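Local structure of protein yjcS (1Q8B) at residues M13-S24 against R61-E72. The protein is of unknown function but belongs to the antibiotic biosynthesis monooxygenase family of dimeric alpha-beta barrel proteins, and is possibly an enzyme. Sequence-based numbering, arbitrary orientation.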
HETATM    1  N   MSE A  13      -2.273  -6.846 -17.872  1.00 32.31           N
HETATM    2  CA  MSE A  13      -2.634  -7.153 -16.486  1.00 30.76           C
HETATM    3  C   MSE A  13      -1.418  -7.665 -15.719  1.00 28.34           C
HETATM    4  O   MSE A  13      -0.504  -8.258 -16.300  1.00 27.59           O
HETATM    5  CB  MSE A  13      -3.730  -8.221 -16.433  1.00 33.25           C
HETATM    6  CG  MSE A  13      -5.003  -7.860 -17.173  1.00 37.11           C
HETATM    7 SE   MSE A  13      -6.234  -9.365 -17.277  1.00 42.85          SE
HETATM    8  CE  MSE A  13      -5.359 -10.361 -18.696  1.00 39.87           C
ATOM      9  N   HIS A  14      -1.417  -7.437 -14.409  1.00 25.54           N
ATOM     10  CA  HIS A  14      -0.321  -7.876 -13.565  1.00 23.11           C
ATOM     11  C   HIS A  14      -0.790  -9.053 -12.730  1.00 22.26           C
ATOM     12  O   HIS A  14      -1.625  -8.898 -11.832  1.00 20.86           O
ATOM     13  CB  HIS A  14       0.140  -6.742 -12.652  1.00 22.65           C
ATOM     14  CG  HIS A  14       1.427  -7.026 -11.945  1.00 22.73           C
ATOM     15  ND1 HIS A  14       1.497  -7.261 -10.588  1.00 23.40           N
ATOM     16  CD2 HIS A  14       2.698  -7.110 -12.407  1.00 22.86           C
ATOM     17  CE1 HIS A  14       2.756  -7.474 -10.244  1.00 23.12           C
ATOM     18  NE2 HIS A  14       3.505  -7.387 -11.329  1.00 23.22           N
ATOM     19  N   TYR A  15      -0.245 -10.227 -13.044  1.00 21.33           N
ATOM     20  CA  TYR A  15      -0.578 -11.474 -12.358  1.00 20.64           C
ATOM     21  C   TYR A  15       0.367 -11.837 -11.222  1.00 19.67           C
ATOM     22  O   TYR A  15       1.591 -11.711 -11.342  1.00 19.31           O
ATOM     23  CB  TYR A  15      -0.559 -12.653 -13.335  1.00 20.89           C
ATOM     24  CG  TYR A  15      -1.804 -12.857 -14.163  1.00 20.47           C
ATOM     25  CD1 TYR A  15      -2.047 -12.086 -15.297  1.00 20.17           C
ATOM     26  CD2 TYR A  15      -2.704 -13.882 -13.850  1.00 19.98           C
ATOM     27  CE1 TYR A  15      -3.151 -12.338 -16.108  1.00 20.42           C
ATOM     28  CE2 TYR A  15      -3.810 -14.140 -14.650  1.00 19.55           C
ATOM     29  CZ  TYR A  15      -4.027 -13.370 -15.775  1.00 19.93           C
ATOM     30  OH  TYR A  15      -5.114 -13.632 -16.571  1.00 20.08           O
ATOM     31  N   ILE A  16      -0.207 -12.325 -10.130  1.00 18.42           N
ATOM     32  CA  ILE A  16       0.593 -12.754  -8.999  1.00 17.65           C
ATOM     33  C   ILE A  16       0.049 -14.031  -8.383  1.00 17.17           C
ATOM     34  O   ILE A  16      -1.150 -14.147  -8.134  1.00 16.94           O
ATOM     35  CB  ILE A  16       0.651 -11.693  -7.877  1.00 17.94           C
ATOM     36  CG1 ILE A  16       1.430 -10.460  -8.344  1.00 18.33           C
ATOM     37  CG2 ILE A  16       1.336 -12.291  -6.642  1.00 18.23           C
ATOM     38  CD1 ILE A  16       1.580  -9.396  -7.273  1.00 18.04           C
ATOM     39  N   THR A  17       0.939 -14.996  -8.170  1.00 16.84           N
ATOM     40  CA  THR A  17       0.581 -16.242  -7.505  1.00 16.56           C
ATOM     41  C   THR A  17       1.572 -16.311  -6.361  1.00 16.18           C
ATOM     42  O   THR A  17       2.781 -16.208  -6.572  1.00 15.55           O
ATOM     43  CB  THR A  17       0.760 -17.479  -8.401  1.00 17.12           C
ATOM     44  OG1 THR A  17      -0.163 -17.407  -9.486  1.00 16.36           O
ATOM     45  CG2 THR A  17       0.486 -18.763  -7.608  1.00 16.27           C
ATOM     46  N   ALA A  18       1.066 -16.466  -5.146  1.00 15.79           N
ATOM     47  CA  ALA A  18       1.948 -16.516  -4.000  1.00 16.38           C
ATOM     48  C   ALA A  18       1.522 -17.585  -3.018  1.00 17.03           C
ATOM     49  O   ALA A  18       0.343 -17.919  -2.909  1.00 17.56           O
ATOM     50  CB  ALA A  18       1.973 -15.156  -3.309  1.00 15.67           C
ATOM     51  N   CYS A  19       2.500 -18.129  -2.311  1.00 17.65           N
ATOM     52  CA  CYS A  19       2.240 -19.138  -1.308  1.00 18.39           C
ATOM     53  C   CYS A  19       2.715 -18.541  -0.006  1.00 18.87           C
ATOM     54  O   CYS A  19       3.878 -18.149   0.110  1.00 18.84           O
ATOM     55  CB  CYS A  19       3.025 -20.417  -1.593  1.00 19.06           C
ATOM     56  SG  CYS A  19       2.712 -21.726  -0.366  1.00 21.90           S
ATOM     57  N   LEU A  20       1.811 -18.462   0.963  1.00 18.93           N
ATOM     58  CA  LEU A  20       2.133 -17.916   2.269  1.00 19.49           C
ATOM     59  C   LEU A  20       2.365 -19.021   3.290  1.00 20.28           C
ATOM     60  O   LEU A  20       1.648 -20.023   3.320  1.00 19.92           O
ATOM     61  CB  LEU A  20       0.993 -17.036   2.789  1.00 19.13           C
ATOM     62  CG  LEU A  20       0.463 -15.862   1.969  1.00 20.19           C
ATOM     63  CD1 LEU A  20      -0.522 -15.083   2.822  1.00 18.63           C
ATOM     64  CD2 LEU A  20       1.601 -14.961   1.531  1.00 20.45           C
ATOM     65  N   LYS A  21       3.373 -18.832   4.128  1.00 21.02           N
ATOM     66  CA  LYS A  21       3.655 -19.784   5.183  1.00 21.68           C
ATOM     67  C   LYS A  21       3.008 -19.204   6.446  1.00 21.41           C
ATOM     68  O   LYS A  21       3.241 -18.042   6.781  1.00 20.75           O
ATOM     69  CB  LYS A  21       5.165 -19.924   5.381  1.00 23.20           C
ATOM     70  CG  LYS A  21       5.543 -21.012   6.369  1.00 25.39           C
ATOM     71  CD  LYS A  21       6.977 -20.879   6.810  1.00 26.78           C
ATOM     72  CE  LYS A  21       7.259 -21.830   7.951  1.00 28.87           C
ATOM     73  NZ  LYS A  21       8.609 -21.589   8.521  1.00 30.99           N
ATOM     74  N   ILE A  22       2.173 -19.988   7.126  1.00 21.05           N
ATOM     75  CA  ILE A  22       1.539 -19.505   8.354  1.00 21.64           C
ATOM     76  C   ILE A  22       2.534 -19.669   9.500  1.00 22.61           C
ATOM     77  O   ILE A  22       3.008 -20.772   9.769  1.00 22.37           O
ATOM     78  CB  ILE A  22       0.254 -20.303   8.706  1.00 21.22           C
ATOM     79  CG1 ILE A  22      -0.801 -20.124   7.618  1.00 20.83           C
ATOM     80  CG2 ILE A  22      -0.317 -19.818  10.030  1.00 20.34           C
ATOM     81  CD1 ILE A  22      -1.971 -21.073   7.748  1.00 20.57           C
ATOM     82  N   ILE A  23       2.862 -18.566  10.160  1.00 24.22           N
ATOM     83  CA  ILE A  23       3.800 -18.598  11.276  1.00 25.38           C
ATOM     84  C   ILE A  23       3.054 -18.441  12.597  1.00 26.57           C
ATOM     85  O   ILE A  23       3.646 -18.506  13.671  1.00 27.31           O
ATOM     86  CB  ILE A  23       4.869 -17.494  11.129  1.00 25.40           C
ATOM     87  CG1 ILE A  23       4.202 -16.120  11.017  1.00 25.13           C
ATOM     88  CG2 ILE A  23       5.731 -17.780   9.898  1.00 24.93           C
ATOM     89  CD1 ILE A  23       5.183 -14.974  10.786  1.00 25.39           C
ATOM     90  N   SER A  24       1.745 -18.228  12.500  1.00 27.52           N
ATOM     91  CA  SER A  24       0.883 -18.094  13.666  1.00 28.39           C
ATOM     92  C   SER A  24       0.500 -19.501  14.117  1.00 29.52           C
ATOM     93  O   SER A  24       0.566 -20.448  13.333  1.00 29.77           O
ATOM     94  CB  SER A  24      -0.379 -17.316  13.294  1.00 27.49           C
ATOM     95  OG  SER A  24      -1.372 -17.440  14.297  1.00 27.12           O
ATOM     96  N   ARG A  61       0.043 -25.999   6.653  1.00 26.11           N
ATOM     97  CA  ARG A  61       0.062 -24.696   7.315  1.00 25.73           C
ATOM     98  C   ARG A  61       0.520 -23.648   6.294  1.00 25.05           C
ATOM     99  O   ARG A  61       1.498 -22.921   6.511  1.00 24.66           O
ATOM    100  CB  ARG A  61       1.002 -24.715   8.528  1.00 25.46           C
ATOM    101  CG  ARG A  61       0.520 -25.623   9.652  1.00 25.66           C
ATOM    102  CD  ARG A  61      -0.775 -25.115  10.266  1.00 25.55           C
ATOM    103  NE  ARG A  61      -0.551 -23.945  11.113  1.00 26.49           N
ATOM    104  CZ  ARG A  61      -1.500 -23.341  11.821  1.00 26.31           C
ATOM    105  NH1 ARG A  61      -2.749 -23.794  11.788  1.00 26.43           N
ATOM    106  NH2 ARG A  61      -1.201 -22.281  12.562  1.00 25.33           N
ATOM    107  N   LYS A  62      -0.191 -23.602   5.167  1.00 23.69           N
ATOM    108  CA  LYS A  62       0.111 -22.662   4.091  1.00 22.83           C
ATOM    109  C   LYS A  62      -1.178 -22.149   3.470  1.00 21.89           C
ATOM    110  O   LYS A  62      -2.216 -22.813   3.535  1.00 22.14           O
ATOM    111  CB  LYS A  62       0.960 -23.333   3.010  1.00 23.29           C
ATOM    112  CG  LYS A  62       2.391 -23.641   3.423  1.00 24.20           C
ATOM    113  CD  LYS A  62       3.086 -24.471   2.360  1.00 25.63           C
ATOM    114  CE  LYS A  62       4.568 -24.591   2.649  1.00 27.33           C
ATOM    115  NZ  LYS A  62       4.793 -24.970   4.064  1.00 29.26           N
ATOM    116  N   ILE A  63      -1.104 -20.962   2.875  1.00 20.35           N
ATOM    117  CA  ILE A  63      -2.249 -20.339   2.231  1.00 19.25           C
ATOM    118  C   ILE A  63      -1.814 -19.892   0.847  1.00 19.46           C
ATOM    119  O   ILE A  63      -0.744 -19.309   0.687  1.00 18.73           O
ATOM    120  CB  ILE A  63      -2.748 -19.118   3.035  1.00 18.61           C
ATOM    121  CG1 ILE A  63      -3.262 -19.580   4.402  1.00 18.25           C
ATOM    122  CG2 ILE A  63      -3.849 -18.394   2.267  1.00 18.16           C
ATOM    123  CD1 ILE A  63      -3.635 -18.448   5.328  1.00 17.80           C
HETATM  124  N   MSE A  64      -2.644 -20.167  -0.151  1.00 19.77           N
HETATM  125  CA  MSE A  64      -2.323 -19.793  -1.517  1.00 20.11           C
HETATM  126  C   MSE A  64      -3.095 -18.561  -1.974  1.00 19.38           C
HETATM  127  O   MSE A  64      -4.269 -18.403  -1.634  1.00 18.67           O
HETATM  128  CB  MSE A  64      -2.628 -20.954  -2.454  1.00 22.23           C
HETATM  129  CG  MSE A  64      -2.103 -20.756  -3.862  1.00 25.75           C
HETATM  130 SE   MSE A  64      -0.185 -21.042  -4.076  1.00 34.57          SE
HETATM  131  CE  MSE A  64      -0.032 -22.736  -3.152  1.00 25.39           C
ATOM    132  N   LEU A  65      -2.434 -17.694  -2.744  1.00 18.11           N
ATOM    133  CA  LEU A  65      -3.075 -16.483  -3.257  1.00 16.89           C
ATOM    134  C   LEU A  65      -3.015 -16.403  -4.780  1.00 16.16           C
ATOM    135  O   LEU A  65      -1.960 -16.579  -5.385  1.00 15.82           O
ATOM    136  CB  LEU A  65      -2.415 -15.221  -2.674  1.00 17.28           C
ATOM    137  CG  LEU A  65      -2.340 -15.000  -1.154  1.00 17.16           C
ATOM    138  CD1 LEU A  65      -1.598 -13.688  -0.881  1.00 17.53           C
ATOM    139  CD2 LEU A  65      -3.743 -14.955  -0.540  1.00 16.12           C
ATOM    140  N   TRP A  66      -4.170 -16.148  -5.386  1.00 16.28           N
ATOM    141  CA  TRP A  66      -4.294 -15.991  -6.835  1.00 16.51           C
ATOM    142  C   TRP A  66      -4.674 -14.532  -7.001  1.00 16.81           C
ATOM    143  O   TRP A  66      -5.720 -14.117  -6.501  1.00 16.76           O
ATOM    144  CB  TRP A  66      -5.425 -16.860  -7.401  1.00 16.29           C
ATOM    145  CG  TRP A  66      -5.160 -18.341  -7.391  1.00 16.57           C
ATOM    146  CD1 TRP A  66      -3.954 -18.960  -7.223  1.00 16.27           C
ATOM    147  CD2 TRP A  66      -6.117 -19.385  -7.630  1.00 15.92           C
ATOM    148  NE1 TRP A  66      -4.100 -20.321  -7.345  1.00 16.07           N
ATOM    149  CE2 TRP A  66      -5.417 -20.611  -7.593  1.00 16.23           C
ATOM    150  CE3 TRP A  66      -7.497 -19.403  -7.871  1.00 15.48           C
ATOM    151  CZ2 TRP A  66      -6.051 -21.849  -7.788  1.00 15.48           C
ATOM    152  CZ3 TRP A  66      -8.129 -20.637  -8.068  1.00 15.47           C
ATOM    153  CH2 TRP A  66      -7.403 -21.841  -8.024  1.00 15.01           C
ATOM    154  N   GLU A  67      -3.849 -13.755  -7.698  1.00 16.52           N
ATOM    155  CA  GLU A  67      -4.136 -12.333  -7.861  1.00 16.49           C
ATOM    156  C   GLU A  67      -3.932 -11.805  -9.274  1.00 16.43           C
ATOM    157  O   GLU A  67      -3.002 -12.211  -9.967  1.00 16.89           O
ATOM    158  CB  GLU A  67      -3.245 -11.510  -6.923  1.00 16.73           C
ATOM    159  CG  GLU A  67      -3.281 -11.916  -5.454  1.00 16.71           C
ATOM    160  CD  GLU A  67      -2.196 -11.227  -4.630  1.00 17.33           C
ATOM    161  OE1 GLU A  67      -1.649 -10.197  -5.081  1.00 16.48           O
ATOM    162  OE2 GLU A  67      -1.893 -11.709  -3.521  1.00 17.61           O
ATOM    163  N   ILE A  68      -4.814 -10.899  -9.689  1.00 16.64           N
ATOM    164  CA  ILE A  68      -4.705 -10.235 -10.988  1.00 17.08           C
ATOM    165  C   ILE A  68      -4.948  -8.742 -10.715  1.00 17.13           C
ATOM    166  O   ILE A  68      -5.951  -8.371 -10.107  1.00 16.65           O
ATOM    167  CB  ILE A  68      -5.755 -10.725 -12.015  1.00 17.29           C
ATOM    168  CG1 ILE A  68      -5.620 -12.228 -12.255  1.00 17.45           C
ATOM    169  CG2 ILE A  68      -5.538 -10.011 -13.347  1.00 17.85           C
ATOM    170  CD1 ILE A  68      -6.596 -12.752 -13.293  1.00 17.18           C
ATOM    171  N   TRP A  69      -4.024  -7.892 -11.147  1.00 18.05           N
ATOM    172  CA  TRP A  69      -4.160  -6.456 -10.923  1.00 19.06           C
ATOM    173  C   TRP A  69      -4.094  -5.678 -12.232  1.00 20.30           C
ATOM    174  O   TRP A  69      -3.563  -6.173 -13.229  1.00 20.38           O
ATOM    175  CB  TRP A  69      -3.048  -5.947 -10.001  1.00 18.33           C
ATOM    176  CG  TRP A  69      -2.906  -6.704  -8.724  1.00 18.10           C
ATOM    177  CD1 TRP A  69      -2.142  -7.819  -8.511  1.00 17.84           C
ATOM    178  CD2 TRP A  69      -3.533  -6.401  -7.472  1.00 17.43           C
ATOM    179  NE1 TRP A  69      -2.253  -8.223  -7.203  1.00 17.80           N
ATOM    180  CE2 TRP A  69      -3.099  -7.372  -6.542  1.00 17.24           C
ATOM    181  CE3 TRP A  69      -4.418  -5.398  -7.044  1.00 17.05           C
ATOM    182  CZ2 TRP A  69      -3.519  -7.373  -5.206  1.00 16.99           C
ATOM    183  CZ3 TRP A  69      -4.835  -5.402  -5.716  1.00 17.09           C
ATOM    184  CH2 TRP A  69      -4.385  -6.384  -4.814  1.00 16.97           C
ATOM    185  N   GLU A  70      -4.629  -4.459 -12.219  1.00 21.45           N
ATOM    186  CA  GLU A  70      -4.612  -3.596 -13.393  1.00 23.37           C
ATOM    187  C   GLU A  70      -3.171  -3.273 -13.759  1.00 23.65           C
ATOM    188  O   GLU A  70      -2.849  -3.074 -14.928  1.00 24.17           O
ATOM    189  CB  GLU A  70      -5.351  -2.295 -13.103  1.00 24.43           C
ATOM    190  CG  GLU A  70      -6.843  -2.454 -12.927  1.00 27.66           C
ATOM    191  CD  GLU A  70      -7.562  -2.685 -14.242  1.00 29.36           C
ATOM    192  OE1 GLU A  70      -6.901  -2.645 -15.308  1.00 30.32           O
ATOM    193  OE2 GLU A  70      -8.793  -2.899 -14.208  1.00 31.24           O
ATOM    194  N   ASN A  71      -2.308  -3.230 -12.748  1.00 23.78           N
ATOM    195  CA  ASN A  71      -0.897  -2.923 -12.949  1.00 24.42           C
ATOM    196  C   ASN A  71      -0.127  -3.048 -11.637  1.00 25.14           C
ATOM    197  O   ASN A  71      -0.703  -3.350 -10.592  1.00 24.78           O
ATOM    198  CB  ASN A  71      -0.757  -1.507 -13.491  1.00 23.83           C
ATOM    199  CG  ASN A  71      -1.569  -0.518 -12.701  1.00 23.73           C
ATOM    200  OD1 ASN A  71      -1.340  -0.316 -11.507  1.00 23.57           O
ATOM    201  ND2 ASN A  71      -2.539   0.093 -13.353  1.00 23.55           N
ATOM    202  N   GLU A  72       1.177  -2.810 -11.701  1.00 26.12           N
ATOM    203  CA  GLU A  72       2.026  -2.908 -10.528  1.00 28.02           C
ATOM    204  C   GLU A  72       1.713  -1.917  -9.417  1.00 28.24           C
ATOM    205  O   GLU A  72       1.876  -2.248  -8.240  1.00 28.90           O
ATOM    206  CB  GLU A  72       3.488  -2.764 -10.931  1.00 29.82           C
ATOM    207  CG  GLU A  72       4.033  -3.989 -11.608  1.00 33.42           C
ATOM    208  CD  GLU A  72       5.426  -3.777 -12.148  1.00 35.69           C
ATOM    209  OE1 GLU A  72       6.282  -3.264 -11.393  1.00 37.69           O
ATOM    210  OE2 GLU A  72       5.663  -4.132 -13.325  1.00 36.27           O
TER
HETATM  211  O   HOH W   1       6.345  -6.714 -12.675  1.00 50.07           O
HETATM  212  O   HOH W   2       1.965 -22.471  11.824  1.00 36.82           O
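His-14 to Leu-20 pair with Trp-69 to Ile-63 as neighbouring antiparallel strands, their axes 4.6 Å apart at closest approach. They are the two central strands of the four-stranded sheet of the ferredoxin-like fold of the ABM family. Four hydrogen-bonded pairs, His-14 with Trp-69 through Leu-20 with Ile-63, each carry two backbone bonds. His-14, Ile-16, Ala-18 and Leu-20 share the helix-covered face with Ile-63, Leu-65, Glu-67 and Trp-69. Helix 28-42 covers its Leu-20 end and helix 72-78 its Trp-69 end. On this face Trp-69 NE1 donates to Glu-67 OE1 at 3.0 Å, in the indole plane and on the anti lone pair. That bond ties down one carboxylate oxygen, and Ile-16 CD1 packs 4.0 Å from the same NE1. Glu-72 CG sits over a face of the His-14 imidazole, 3.7 Å from its centroid. On the other face Ile-68 runs alongside Tyr-15, and its CG1 makes a CH-pi contact with the ring. Met-64, a selenomethionine, is bent at chi2 and chi3, which brings its CE 4.0 Å from Cys-19 SG. At the end of strand 13-22, Arg-61 NH2 donates to Ser-24 O at 2.7 Å, and one water joins Arg-61 NE to the carbonyl oxygens of Ile-22 and Ser-24.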